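Local coordinates for protein beta-galactosidase (Marinomonas sp. ef1, PDB 6Y2K) that catalyses the hydrolysis of terminal beta-D-galactose residues from beta-galactosides, as a cold-active, hexameric glycoside hydrolase of family GH42, at residues V334-W339 / G646-A651; G609-E614 / F622-N627; D265-G270 / E314-P319; L287-P292 / T328-A333; G308-M313 / H344-V349. All coordinates share one frame; numbering follows the deposited sequence. Where two conformers were deposited one is given.

Interaction 1 of 5, residues V334-W339 / G646-A651; sequences VRLWTW and GAADVA
Arg335 and Asp649 form the polar half of this contact. NH1 of Arg335 donates to OD1 of Asp649 at 3.0 Å, a salt bridge bent to 156° at the hydrogen. OD1 lies near the guanidinium plane, and the two planes are 39° apart; OD1 takes the arginine, while Asp649 OD2 is turned to its own loop and accepts from Gly646 N at 3.1 Å. A water extends the link, accepting from Arg335 NH1 and donating to Ala648 O. The arginine is long enough to serve two acids: its NE pairs with Glu388.

The apolar half centres on Val650. With CG1 anti to the backbone N (chi1 -178°), this methyl of Val650 comes within 3.8 Å of Trp339 CB, while Val650 CG2 lies 4.0 Å above the Arg335 guanidinium plane, toward its rim, and 3.8 Å from Leu336 CA. A branched residue can thus pack on three helical residues at once. Leu336 CD1 also reaches Ala648, though Leu336 has two conformers.

A type II turn, Gly646 to Asp649, leads into a G1 beta bulge in which Ala648 and Asp649 both face Asn623; through it the C-terminal antiparallel sheet docks on helix 333-343 of the TIM barrel.

Interaction 2 of 5, residues G609-E614 / F622-N627; sequences GVRVRE and FNYSSN
Val610 and Asn623 form a non-hydrogen-bonded antiparallel pair, followed by the hydrogen-bonded pair Arg611 and Phe622, whose N-H and C=O groups bond both ways (Arg611 N to Phe622 O 3.0 Å, Phe622 N to Arg611 O 2.9 Å). Beyond the paired strands Tyr624 N still reaches Gly609 O at 2.7 Å. That oxygen also lies at the edge of the Tyr624 ring, near its plane. Gly609 has a positive phi, and a CB there would run into Ser625 CB, so glycine suits the place.

Asn623 organises the exit from its strand. Asn623 OD1 accepts Ser625 N at 3.0 Å, from above the amide plane, making an Asx turn, and Ser625 OG at 2.6 Å, in that plane; ND2 donates to Asn627 O at 2.8 Å. The two ends of one amide therefore tie down the following loop. Arg611 bends at chi2 (-71°), which folds NH1 back onto Val610 O. Arg611 CG lies 4.0 Å from Tyr624 CE1, the side chains crossing at about a right angle. Arg611 NE pairs with Asp293.

Strand 618-623 is flanked by 610-615 and 649-655; Phe622 and Tyr624 pack on helix 333-343, where Tyr624 OH bonds Glu340, and Arg611 touches helix 435-448.

Interaction 3 of 5, residues D265-G270 / E314-P319; sequences DSYPLG and EQQPGP
Gln316 reaches from just past the end of its strand to Tyr267, Pro268 and Leu269. Its CB lies 3.7 Å from Tyr267 CD1, oblique to the ring, and CG runs on past the same atom. The chain stays extended, CG anti to the backbone N (chi1 -175°), carrying the amide to the start of helix 268-274. There Gln316 OE1 accepts Leu269 N at 3.2 Å and touches Pro268 CD; CD and NE2 lie against Leu269 CG, and NE2 donates to Gly318 O at 2.8 Å. An amide suits this place because it both accepts and donates. A leucine here would probably leave Leu269 N and Gly318 O without these partners.

The strands pair in parallel through Ser266 N to Glu314 O and Gln316 N to Ser266 O. Tyr267 OH donates to Glu314 OE1 at 2.7 Å, on the anti side, somewhat out of the carboxylate plane. Two like charges lie close, their planes nearly parallel, with Asp265 OD2 3.3 Å from Glu314 OE2; Arg33, paired with Glu314, probably offsets them.

At these C-terminal ends of barrel strands six and seven, Glu314 is probably the nucleophile, as in other clan GH-A enzymes; glycerol beside Tyr267 is consistent with a sugar pocket.

Interaction 4 of 5, residues L287-P292 / T328-A333; sequences LRVGHP and TPADGA
Arg288 O is approached by several groups of the 328-333 loop: Ala330 N donates to it at 2.9 Å in a nearly straight bond (169°), Pro329 CA adds a C-H contact at 3.4 Å, and the methyl group of Ala333 lies alongside. The same residue binds the loop a second time with its side chain. Arg288 lies beside Thr328, both pointing the same way, and NH1 donates to Thr328 O at 3.0 Å. That bond is well placed on both sides, for the donor meets a lone pair in the carbonyl plane and the oxygen lies in the guanidinium plane. The arginine chain is extended from CG to NE, which lets its aliphatic part run along Thr328 O before the charged end arrives. Leu287 CD2 lies 4.3 Å above the centre of the guanidinium.

The strongest partner of that charge belongs to another chain: Asp527 of the third subunit takes NH1 in a salt bridge and also accepts Thr328 N. A methionine in place of Arg288 would probably leave that aspartate without its counter-charge and Thr328 O without this donor, weakening the join between subunits.

Small apolar groups fill the rest, Val289 CG1 lying 4.0 Å from Ala330 CB. Ala330 to Ala333 make a type II turn closed by Ala333 N to Ala330 O, and Gly332 supplies its positive phi.

Two loops meet here: one joins helices 280-285 and 294-305, the other leads into helix 333-343.

Interaction 5 of 5, residues G308-M313 / H344-V349; sequences GRLWIM and HGAELV
The last beta-alpha-beta unit of the TIM barrel, strand 310-315, helix 333-343 and strand 348-352, is closed by this contact, in which Glu347 gathers three donors. Arg309 grips its carboxylate side-on: NE donates to OE2 at 2.9 Å and NH2 to OE1 at 3.0 Å, the second bond almost straight at 171° and on the syn lone pair. The two planes are nearly coplanar, as a paired grip needs. Trp311 NE1 adds a third bond to OE1 at 2.8 Å; the oxygen lies in the indole plane, whereas the indole nitrogen stands above the carboxylate plane, so the two donors of OE1 do not compete for one direction. With CG anti to the carbonyl carbon (chi1 -60°), Glu347 points across to the 308-313 segment, and its extended chain brings the carboxylate level with Arg309 and Trp311 NE1.

Leu348 lays CD2 over a face of the Trp311 indole, a CH-pi contact 3.9 Å from the six-membered ring centroid. On the opposite sheet face Ile312 CD1 meets Ala346 CB at 3.9 Å. Between the backbones, Glu347 N bonds Leu310 O and Ile312 N bonds Leu348 O, both at 2.9 Å. Gly345, with positive phi, is the C-prime residue of the Schellman motif ending the helix.

Arg309 also pairs with Asp238 through NH1, so its charge is shared between two acids. Three donors on one carboxylate would probably keep Glu347 ionised and hold the indole at a fixed rotation, while Leu348 N is buried without a partner.

Helix 333-343 is the hub. One side meets the C-terminal sheet in interaction 1, whose strand 649-655 neighbours strand 618-623 of interaction 2; their centres are 8 Å apart, and Leu336 touches Tyr624. Trp337 ties the helix inward, packing on Gln315, Gln316 and Pro268 of interaction 3, and bonding from NE1 to Val289 O of interaction 4 at 2.9 Å. Leu269 then fills the join between interactions 3 and 4, about 10 Å apart by centres. Interactions 3 and 5 share strand 310-315, with Glu314 near its end, the probable active-site end, while the Arg309-Glu347 pair lies by its start; their centres are about 15 Å apart. Interaction 4 faces a neighbouring subunit of the hexamer.

Interaction 1 of 5, residues V334-W339 / G646-A651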
# COMPACT_ATOMS: atom_id res chain seq x y z
N VAL A 334 5.69 -28.13 23.76
CA VAL A 334 5.87 -29.59 23.77
C VAL A 334 4.73 -30.25 24.59
O VAL A 334 4.18 -31.27 24.19
CB VAL A 334 7.26 -30.01 24.30
CG1 VAL A 334 7.37 -31.54 24.39
CG2 VAL A 334 8.37 -29.43 23.40
N ARG A 335 4.39 -29.64 25.73
CA ARG A 335 3.20 -30.05 26.50
C ARG A 335 1.94 -29.97 25.65
O ARG A 335 1.12 -30.89 25.66
CB ARG A 335 3.06 -29.19 27.76
CG ARG A 335 1.71 -29.26 28.44
CD ARG A 335 1.79 -28.63 29.83
NE ARG A 335 0.49 -28.66 30.49
CZ ARG A 335 -0.45 -27.71 30.40
NH1 ARG A 335 -0.29 -26.64 29.63
NH2 ARG A 335 -1.58 -27.86 31.07
N LEU A 336 1.79 -28.85 24.94
CA LEU A 336 0.64 -28.61 24.07
C LEU A 336 0.47 -29.75 23.07
O LEU A 336 -0.61 -30.33 22.95
CB LEU A 336 0.79 -27.27 23.33
CG LEU A 336 -0.41 -26.59 22.66
CD1 LEU A 336 0.08 -25.33 21.98
CD2 LEU A 336 -1.14 -27.45 21.64
N TRP A 337 1.55 -30.07 22.35
CA TRP A 337 1.51 -31.10 21.31
C TRP A 337 1.24 -32.48 21.87
O TRP A 337 0.58 -33.30 21.22
CB TRP A 337 2.82 -31.12 20.49
CG TRP A 337 3.17 -29.83 19.80
CD1 TRP A 337 2.31 -28.96 19.21
CD2 TRP A 337 4.49 -29.30 19.59
NE1 TRP A 337 3.00 -27.90 18.66
CE2 TRP A 337 4.34 -28.09 18.88
CE3 TRP A 337 5.78 -29.73 19.95
CZ2 TRP A 337 5.43 -27.29 18.51
CZ3 TRP A 337 6.87 -28.94 19.58
CH2 TRP A 337 6.69 -27.73 18.87
N THR A 338 1.76 -32.74 23.07
CA THR A 338 1.57 -34.04 23.73
C THR A 338 0.10 -34.25 24.11
O THR A 338 -0.48 -35.27 23.74
CB THR A 338 2.49 -34.18 24.96
OG1 THR A 338 3.85 -33.92 24.57
CG2 THR A 338 2.42 -35.58 25.57
N TRP A 339 -0.49 -33.29 24.83
CA TRP A 339 -1.93 -33.36 25.16
C TRP A 339 -2.79 -33.40 23.91
O TRP A 339 -3.80 -34.09 23.89
CB TRP A 339 -2.38 -32.20 26.06
CG TRP A 339 -2.15 -32.49 27.49
CD1 TRP A 339 -1.29 -31.85 28.33
CD2 TRP A 339 -2.76 -33.53 28.25
NE1 TRP A 339 -1.35 -32.42 29.59
CE2 TRP A 339 -2.24 -33.46 29.56
CE3 TRP A 339 -3.70 -34.52 27.96
CZ2 TRP A 339 -2.63 -34.33 30.57
CZ3 TRP A 339 -4.10 -35.40 28.97
CH2 TRP A 339 -3.57 -35.29 30.26
N GLY A 646 -4.11 -19.71 28.50
CA GLY A 646 -2.92 -18.97 28.07
C GLY A 646 -2.48 -19.28 26.65
O GLY A 646 -2.97 -20.22 26.02
N ALA A 647 -1.56 -18.47 26.14
CA ALA A 647 -0.90 -18.75 24.86
C ALA A 647 -0.19 -20.11 24.93
O ALA A 647 0.49 -20.38 25.92
CB ALA A 647 0.11 -17.66 24.54
N ALA A 648 -0.36 -20.94 23.90
CA ALA A 648 0.25 -22.28 23.84
C ALA A 648 -0.09 -23.15 25.08
O ALA A 648 0.77 -23.87 25.60
CB ALA A 648 1.77 -22.17 23.65
N ASP A 649 -1.34 -23.10 25.51
CA ASP A 649 -1.78 -23.69 26.77
C ASP A 649 -2.88 -24.72 26.51
O ASP A 649 -3.48 -24.76 25.42
CB ASP A 649 -2.28 -22.58 27.71
CG ASP A 649 -2.41 -23.00 29.17
OD1 ASP A 649 -1.82 -24.03 29.58
OD2 ASP A 649 -3.13 -22.27 29.91
N VAL A 650 -3.12 -25.56 27.52
CA VAL A 650 -4.07 -26.66 27.49
C VAL A 650 -4.95 -26.57 28.73
O VAL A 650 -4.46 -26.28 29.82
CB VAL A 650 -3.33 -28.02 27.55
CG1 VAL A 650 -4.30 -29.19 27.46
CG2 VAL A 650 -2.27 -28.12 26.45
N ALA A 651 -6.25 -26.81 28.56
CA ALA A 651 -7.14 -27.04 29.70
C ALA A 651 -7.94 -28.32 29.45
O ALA A 651 -8.28 -28.64 28.31
CB ALA A 651 -8.07 -25.86 29.92
O HOH W 1 1.28 -25.98 27.42

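Interaction 2 of 5, residues G609-E614 / F622-N627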
# COMPACT_ATOMS: atom_id res chain seq x y z
N GLY A 609 -7.52 -19.46 16.84
CA GLY A 609 -6.41 -20.22 17.41
C GLY A 609 -6.79 -21.25 18.47
O GLY A 609 -5.91 -21.93 19.00
N VAL A 610 -8.08 -21.38 18.76
CA VAL A 610 -8.57 -22.31 19.78
C VAL A 610 -9.14 -23.56 19.11
O VAL A 610 -9.71 -23.50 18.03
CB VAL A 610 -9.62 -21.63 20.70
CG1 VAL A 610 -10.27 -22.63 21.66
CG2 VAL A 610 -8.97 -20.51 21.50
N ARG A 611 -8.92 -24.70 19.76
CA ARG A 611 -9.41 -25.98 19.28
C ARG A 611 -9.88 -26.78 20.49
O ARG A 611 -9.40 -26.56 21.60
CB ARG A 611 -8.30 -26.75 18.56
CG ARG A 611 -7.80 -26.10 17.27
CD ARG A 611 -8.86 -26.22 16.19
NE ARG A 611 -8.39 -25.79 14.88
CZ ARG A 611 -8.34 -24.53 14.45
NH1 ARG A 611 -8.72 -23.51 15.22
NH2 ARG A 611 -7.90 -24.28 13.22
N VAL A 612 -10.81 -27.69 20.23
CA VAL A 612 -11.40 -28.56 21.25
C VAL A 612 -11.58 -29.96 20.66
O VAL A 612 -11.81 -30.13 19.46
CB VAL A 612 -12.76 -28.01 21.74
CG1 VAL A 612 -13.44 -28.97 22.72
CG2 VAL A 612 -12.57 -26.68 22.43
N ARG A 613 -11.45 -30.97 21.52
CA ARG A 613 -11.78 -32.34 21.14
C ARG A 613 -12.24 -33.10 22.38
O ARG A 613 -11.81 -32.78 23.50
CB ARG A 613 -10.58 -33.04 20.47
CG ARG A 613 -10.99 -34.26 19.68
CD ARG A 613 -9.87 -34.89 18.87
NE ARG A 613 -10.44 -35.81 17.90
CZ ARG A 613 -10.93 -37.03 18.18
NH1 ARG A 613 -11.47 -37.74 17.20
NH2 ARG A 613 -10.87 -37.54 19.41
N GLU A 614 -13.13 -34.08 22.19
CA GLU A 614 -13.66 -34.89 23.28
C GLU A 614 -13.20 -36.34 23.22
O GLU A 614 -13.07 -36.91 22.13
CB GLU A 614 -15.19 -34.88 23.25
CG GLU A 614 -15.79 -33.49 23.37
CD GLU A 614 -17.30 -33.50 23.55
OE1 GLU A 614 -17.85 -32.41 23.82
OE2 GLU A 614 -17.94 -34.57 23.43
N PHE A 622 -7.42 -26.28 23.70
CA PHE A 622 -6.08 -25.87 23.27
C PHE A 622 -6.10 -24.44 22.73
O PHE A 622 -7.03 -24.04 22.04
CB PHE A 622 -5.58 -26.80 22.15
CG PHE A 622 -5.59 -28.24 22.54
CD1 PHE A 622 -4.54 -28.78 23.25
CD2 PHE A 622 -6.69 -29.05 22.24
CE1 PHE A 622 -4.56 -30.11 23.65
CE2 PHE A 622 -6.71 -30.37 22.63
CZ PHE A 622 -5.65 -30.90 23.33
N ASN A 623 -5.05 -23.67 23.04
CA ASN A 623 -4.91 -22.31 22.52
C ASN A 623 -3.57 -22.21 21.80
O ASN A 623 -2.53 -22.14 22.44
CB ASN A 623 -5.01 -21.29 23.66
CG ASN A 623 -4.94 -19.84 23.18
OD1 ASN A 623 -4.92 -19.56 21.98
ND2 ASN A 623 -4.92 -18.92 24.13
N TYR A 624 -3.63 -22.19 20.47
CA TYR A 624 -2.46 -22.02 19.61
C TYR A 624 -2.11 -20.54 19.32
O TYR A 624 -1.11 -20.28 18.68
CB TYR A 624 -2.67 -22.77 18.28
CG TYR A 624 -2.81 -24.28 18.41
CD1 TYR A 624 -4.03 -24.85 18.75
CD2 TYR A 624 -1.73 -25.13 18.18
CE1 TYR A 624 -4.17 -26.22 18.88
CE2 TYR A 624 -1.86 -26.50 18.30
CZ TYR A 624 -3.09 -27.05 18.66
OH TYR A 624 -3.25 -28.41 18.80
N SER A 625 -2.95 -19.59 19.77
CA SER A 625 -2.70 -18.16 19.57
C SER A 625 -1.67 -17.65 20.59
O SER A 625 -1.29 -18.38 21.51
CB SER A 625 -4.01 -17.36 19.71
OG SER A 625 -4.38 -17.16 21.07
N SER A 626 -1.27 -16.39 20.41
CA SER A 626 -0.29 -15.73 21.28
C SER A 626 -0.93 -14.95 22.45
O SER A 626 -0.24 -14.29 23.21
CB SER A 626 0.59 -14.78 20.46
OG SER A 626 -0.20 -13.84 19.75
N ASN A 627 -2.25 -15.04 22.61
CA ASN A 627 -2.91 -14.34 23.72
C ASN A 627 -3.92 -15.18 24.47
O ASN A 627 -4.42 -16.18 23.96
CB ASN A 627 -3.55 -13.04 23.24
CG ASN A 627 -2.52 -12.00 22.83
OD1 ASN A 627 -1.82 -11.43 23.68
ND2 ASN A 627 -2.41 -11.76 21.54

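Interaction 3 of 5, residues D265-G270 / E314-P319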
# COMPACT_ATOMS: atom_id res chain seq x y z
N ASP A 265 5.21 -39.10 12.85
CA ASP A 265 6.31 -38.25 13.25
C ASP A 265 5.91 -36.79 13.05
O ASP A 265 5.81 -36.33 11.91
CB ASP A 265 7.55 -38.63 12.44
CG ASP A 265 7.98 -40.09 12.65
OD1 ASP A 265 7.56 -40.69 13.65
OD2 ASP A 265 8.76 -40.63 11.84
N SER A 266 5.69 -36.09 14.16
CA SER A 266 5.10 -34.76 14.18
C SER A 266 6.13 -33.69 14.51
O SER A 266 6.67 -33.65 15.63
CB SER A 266 3.96 -34.67 15.20
OG SER A 266 3.37 -33.37 15.18
N TYR A 267 6.36 -32.81 13.55
CA TYR A 267 7.28 -31.71 13.71
C TYR A 267 6.58 -30.43 13.26
O TYR A 267 6.84 -29.92 12.17
CB TYR A 267 8.55 -31.97 12.91
CG TYR A 267 9.31 -33.20 13.37
CD1 TYR A 267 10.15 -33.13 14.47
CD2 TYR A 267 9.18 -34.42 12.70
CE1 TYR A 267 10.85 -34.25 14.90
CE2 TYR A 267 9.88 -35.54 13.12
CZ TYR A 267 10.71 -35.45 14.22
OH TYR A 267 11.42 -36.54 14.64
N PRO A 268 5.68 -29.90 14.12
CA PRO A 268 4.80 -28.79 13.73
C PRO A 268 5.50 -27.52 13.23
O PRO A 268 4.96 -26.86 12.35
CB PRO A 268 4.03 -28.49 15.03
CG PRO A 268 4.07 -29.77 15.77
CD PRO A 268 5.45 -30.27 15.53
N LEU A 269 6.67 -27.20 13.77
CA LEU A 269 7.40 -25.99 13.35
C LEU A 269 8.09 -26.17 12.02
O LEU A 269 8.18 -25.23 11.25
CB LEU A 269 8.42 -25.54 14.39
CG LEU A 269 7.96 -25.49 15.85
CD1 LEU A 269 9.01 -24.76 16.68
CD2 LEU A 269 6.60 -24.86 16.02
N GLY A 270 8.59 -27.38 11.76
CA GLY A 270 9.20 -27.71 10.48
C GLY A 270 8.18 -27.72 9.36
O GLY A 270 8.43 -27.13 8.32
N GLU A 314 7.56 -40.08 16.90
CA GLU A 314 8.54 -38.99 16.98
C GLU A 314 7.82 -37.65 17.17
O GLU A 314 7.12 -37.18 16.28
CB GLU A 314 9.41 -38.93 15.72
CG GLU A 314 10.18 -40.21 15.38
CD GLU A 314 10.99 -40.12 14.10
OE1 GLU A 314 11.15 -39.00 13.58
OE2 GLU A 314 11.49 -41.17 13.61
N GLN A 315 8.00 -37.04 18.34
CA GLN A 315 7.43 -35.72 18.65
C GLN A 315 8.52 -34.68 18.78
O GLN A 315 9.50 -34.88 19.52
CB GLN A 315 6.63 -35.78 19.96
CG GLN A 315 5.91 -34.49 20.33
CD GLN A 315 4.86 -34.09 19.30
OE1 GLN A 315 3.89 -34.83 19.08
NE2 GLN A 315 5.05 -32.93 18.66
N GLN A 316 8.36 -33.56 18.07
CA GLN A 316 9.30 -32.44 18.16
C GLN A 316 9.46 -31.99 19.61
O GLN A 316 8.45 -31.74 20.26
CB GLN A 316 8.82 -31.25 17.32
CG GLN A 316 9.82 -30.10 17.28
CD GLN A 316 9.56 -29.07 16.19
OE1 GLN A 316 8.61 -29.17 15.40
NE2 GLN A 316 10.42 -28.05 16.14
N PRO A 317 10.70 -31.90 20.12
CA PRO A 317 10.99 -31.45 21.49
C PRO A 317 11.65 -30.07 21.60
O PRO A 317 11.85 -29.57 22.71
CB PRO A 317 11.98 -32.51 21.97
CG PRO A 317 12.83 -32.72 20.75
CD PRO A 317 11.90 -32.57 19.56
N GLY A 318 12.00 -29.49 20.46
CA GLY A 318 12.83 -28.29 20.40
C GLY A 318 13.09 -27.99 18.93
O GLY A 318 12.44 -28.58 18.06
N PRO A 319 14.03 -27.08 18.64
CA PRO A 319 14.29 -26.77 17.23
C PRO A 319 14.84 -27.98 16.47
O PRO A 319 15.61 -28.77 17.04
CB PRO A 319 15.35 -25.66 17.29
CG PRO A 319 16.00 -25.81 18.62
CD PRO A 319 14.93 -26.34 19.55
O HOH W 2 2.32 -32.22 17.21

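Interaction 4 of 5, residues L287-P292 / T328-A333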
# COMPACT_ATOMS: atom_id res chain seq x y z
N LEU A 287 4.34 -19.39 14.05
CA LEU A 287 5.77 -19.73 13.98
C LEU A 287 6.25 -20.73 15.03
O LEU A 287 6.96 -21.66 14.69
CB LEU A 287 6.62 -18.45 14.14
CG LEU A 287 8.14 -18.58 14.13
CD1 LEU A 287 8.63 -18.98 12.75
CD2 LEU A 287 8.80 -17.28 14.56
N ARG A 288 5.88 -20.51 16.29
CA ARG A 288 6.43 -21.26 17.42
C ARG A 288 5.54 -22.38 17.97
O ARG A 288 5.93 -23.04 18.95
CB ARG A 288 6.82 -20.30 18.54
CG ARG A 288 7.81 -19.22 18.12
CD ARG A 288 8.44 -18.54 19.33
NE ARG A 288 9.33 -17.46 18.95
CZ ARG A 288 10.57 -17.61 18.47
NH1 ARG A 288 11.09 -18.82 18.30
NH2 ARG A 288 11.28 -16.53 18.15
N VAL A 289 4.36 -22.59 17.36
CA VAL A 289 3.46 -23.69 17.76
C VAL A 289 2.96 -24.61 16.63
O VAL A 289 2.42 -25.69 16.91
CB VAL A 289 2.23 -23.15 18.53
CG1 VAL A 289 2.68 -22.49 19.84
CG2 VAL A 289 1.41 -22.17 17.69
N GLY A 290 3.11 -24.19 15.38
CA GLY A 290 2.55 -24.92 14.25
C GLY A 290 1.10 -24.55 14.03
O GLY A 290 0.45 -23.98 14.91
N HIS A 291 0.57 -24.87 12.86
CA HIS A 291 -0.82 -24.57 12.54
C HIS A 291 -1.71 -25.40 13.47
O HIS A 291 -1.36 -26.55 13.78
CB HIS A 291 -1.13 -24.87 11.07
CG HIS A 291 -2.50 -24.46 10.65
ND1 HIS A 291 -3.59 -25.31 10.74
CD2 HIS A 291 -2.96 -23.30 10.13
CE1 HIS A 291 -4.66 -24.68 10.30
NE2 HIS A 291 -4.31 -23.46 9.92
N PRO A 292 -2.84 -24.83 13.94
CA PRO A 292 -3.70 -25.57 14.91
C PRO A 292 -4.19 -26.96 14.50
O PRO A 292 -4.54 -27.77 15.37
CB PRO A 292 -4.89 -24.63 15.06
CG PRO A 292 -4.30 -23.28 14.89
CD PRO A 292 -3.32 -23.45 13.76
N THR A 328 12.88 -21.98 17.76
CA THR A 328 12.58 -22.66 19.01
C THR A 328 11.06 -22.65 19.25
O THR A 328 10.40 -21.65 18.95
CB THR A 328 13.27 -21.97 20.21
OG1 THR A 328 13.06 -20.56 20.15
CG2 THR A 328 14.77 -22.27 20.22
N PRO A 329 10.51 -23.76 19.78
CA PRO A 329 9.08 -23.75 20.13
C PRO A 329 8.75 -22.77 21.24
O PRO A 329 9.63 -22.41 22.03
CB PRO A 329 8.81 -25.20 20.60
CG PRO A 329 9.98 -26.01 20.16
CD PRO A 329 11.14 -25.07 20.02
N ALA A 330 7.50 -22.32 21.29
CA ALA A 330 7.04 -21.48 22.42
C ALA A 330 7.17 -22.29 23.70
O ALA A 330 7.06 -23.52 23.68
CB ALA A 330 5.59 -21.07 22.24
N ASP A 331 7.42 -21.60 24.81
CA ASP A 331 7.41 -22.26 26.11
C ASP A 331 6.01 -22.87 26.31
O ASP A 331 5.00 -22.21 26.09
CB ASP A 331 7.78 -21.29 27.24
CG ASP A 331 9.29 -20.94 27.26
OD1 ASP A 331 10.14 -21.70 26.70
OD2 ASP A 331 9.64 -19.91 27.89
N GLY A 332 5.99 -24.16 26.67
CA GLY A 332 4.75 -24.94 26.79
C GLY A 332 4.28 -25.69 25.53
O GLY A 332 3.35 -26.51 25.61
N ALA A 333 4.93 -25.44 24.39
CA ALA A 333 4.50 -26.07 23.13
C ALA A 333 4.65 -27.59 23.11
O ALA A 333 3.82 -28.27 22.52
CB ALA A 333 5.22 -25.45 21.93

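Interaction 5 of 5, residues G308-M313 / H344-V349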
# COMPACT_ATOMS: atom_id res chain seq x y z
N GLY A 308 -7.98 -47.74 14.75
CA GLY A 308 -8.21 -47.29 16.13
C GLY A 308 -6.97 -47.01 16.96
O GLY A 308 -7.02 -46.21 17.90
N ARG A 309 -5.85 -47.66 16.63
CA ARG A 309 -4.61 -47.57 17.41
C ARG A 309 -3.58 -46.58 16.81
O ARG A 309 -3.04 -46.81 15.71
CB ARG A 309 -4.01 -48.95 17.55
CG ARG A 309 -4.92 -49.93 18.28
CD ARG A 309 -4.18 -51.17 18.74
NE ARG A 309 -3.13 -50.85 19.71
CZ ARG A 309 -2.13 -51.66 20.04
NH1 ARG A 309 -1.99 -52.86 19.48
NH2 ARG A 309 -1.23 -51.26 20.95
N LEU A 310 -3.33 -45.51 17.55
CA LEU A 310 -2.48 -44.39 17.14
C LEU A 310 -1.39 -44.19 18.16
O LEU A 310 -1.69 -44.12 19.35
CB LEU A 310 -3.32 -43.11 17.09
CG LEU A 310 -2.60 -41.77 16.88
CD1 LEU A 310 -2.01 -41.70 15.48
CD2 LEU A 310 -3.55 -40.60 17.12
N TRP A 311 -0.14 -44.09 17.69
CA TRP A 311 0.98 -43.57 18.47
C TRP A 311 1.59 -42.38 17.74
O TRP A 311 1.41 -42.22 16.53
CB TRP A 311 2.11 -44.61 18.63
CG TRP A 311 1.80 -45.88 19.37
CD1 TRP A 311 0.66 -46.21 20.04
CD2 TRP A 311 2.69 -46.99 19.54
NE1 TRP A 311 0.76 -47.47 20.59
CE2 TRP A 311 2.01 -47.96 20.30
CE3 TRP A 311 3.99 -47.25 19.10
CZ2 TRP A 311 2.59 -49.20 20.64
CZ3 TRP A 311 4.58 -48.49 19.44
CH2 TRP A 311 3.87 -49.44 20.21
N ILE A 312 2.32 -41.54 18.47
CA ILE A 312 3.25 -40.60 17.87
C ILE A 312 4.63 -41.17 18.20
O ILE A 312 5.04 -41.15 19.35
CB ILE A 312 3.08 -39.16 18.43
CG1 ILE A 312 1.87 -38.45 17.80
CG2 ILE A 312 4.32 -38.31 18.13
CD1 ILE A 312 0.53 -39.13 17.99
N MET A 313 5.31 -41.71 17.19
CA MET A 313 6.64 -42.29 17.37
C MET A 313 7.72 -41.23 17.56
O MET A 313 8.69 -41.48 18.26
CB MET A 313 7.01 -43.19 16.19
CG MET A 313 8.24 -44.05 16.41
SD MET A 313 7.97 -45.28 17.70
CE MET A 313 7.03 -46.48 16.78
N HIS A 344 -6.69 -36.89 20.63
CA HIS A 344 -7.05 -37.66 19.44
C HIS A 344 -6.92 -39.19 19.64
O HIS A 344 -7.03 -39.95 18.67
CB HIS A 344 -6.21 -37.21 18.22
CG HIS A 344 -6.54 -35.82 17.74
ND1 HIS A 344 -7.36 -35.59 16.65
CD2 HIS A 344 -6.17 -34.60 18.20
CE1 HIS A 344 -7.48 -34.28 16.47
NE2 HIS A 344 -6.76 -33.66 17.39
N GLY A 345 -6.69 -39.64 20.88
CA GLY A 345 -6.64 -41.07 21.21
C GLY A 345 -5.27 -41.72 21.14
O GLY A 345 -5.18 -42.95 21.18
N ALA A 346 -4.20 -40.93 21.03
CA ALA A 346 -2.87 -41.50 20.99
C ALA A 346 -2.61 -42.28 22.28
O ALA A 346 -2.83 -41.74 23.37
CB ALA A 346 -1.82 -40.42 20.83
N GLU A 347 -2.20 -43.54 22.14
CA GLU A 347 -1.82 -44.38 23.29
C GLU A 347 -0.50 -43.92 23.87
O GLU A 347 -0.29 -43.95 25.09
CB GLU A 347 -1.66 -45.84 22.87
CG GLU A 347 -2.90 -46.50 22.28
CD GLU A 347 -2.68 -47.97 21.91
OE1 GLU A 347 -1.52 -48.46 21.94
OE2 GLU A 347 -3.67 -48.64 21.56
N LEU A 348 0.40 -43.50 22.97
CA LEU A 348 1.79 -43.22 23.30
C LEU A 348 2.24 -41.99 22.52
O LEU A 348 1.94 -41.88 21.35
CB LEU A 348 2.63 -44.42 22.87
CG LEU A 348 4.15 -44.31 22.96
CD1 LEU A 348 4.56 -44.13 24.42
CD2 LEU A 348 4.78 -45.54 22.35
N VAL A 349 2.95 -41.08 23.19
CA VAL A 349 3.67 -39.99 22.53
C VAL A 349 5.16 -40.13 22.84
O VAL A 349 5.56 -40.01 24.01
CB VAL A 349 3.16 -38.61 22.99
CG1 VAL A 349 4.06 -37.48 22.50
CG2 VAL A 349 1.73 -38.41 22.51
O HOH W 3 -5.34 -45.24 19.77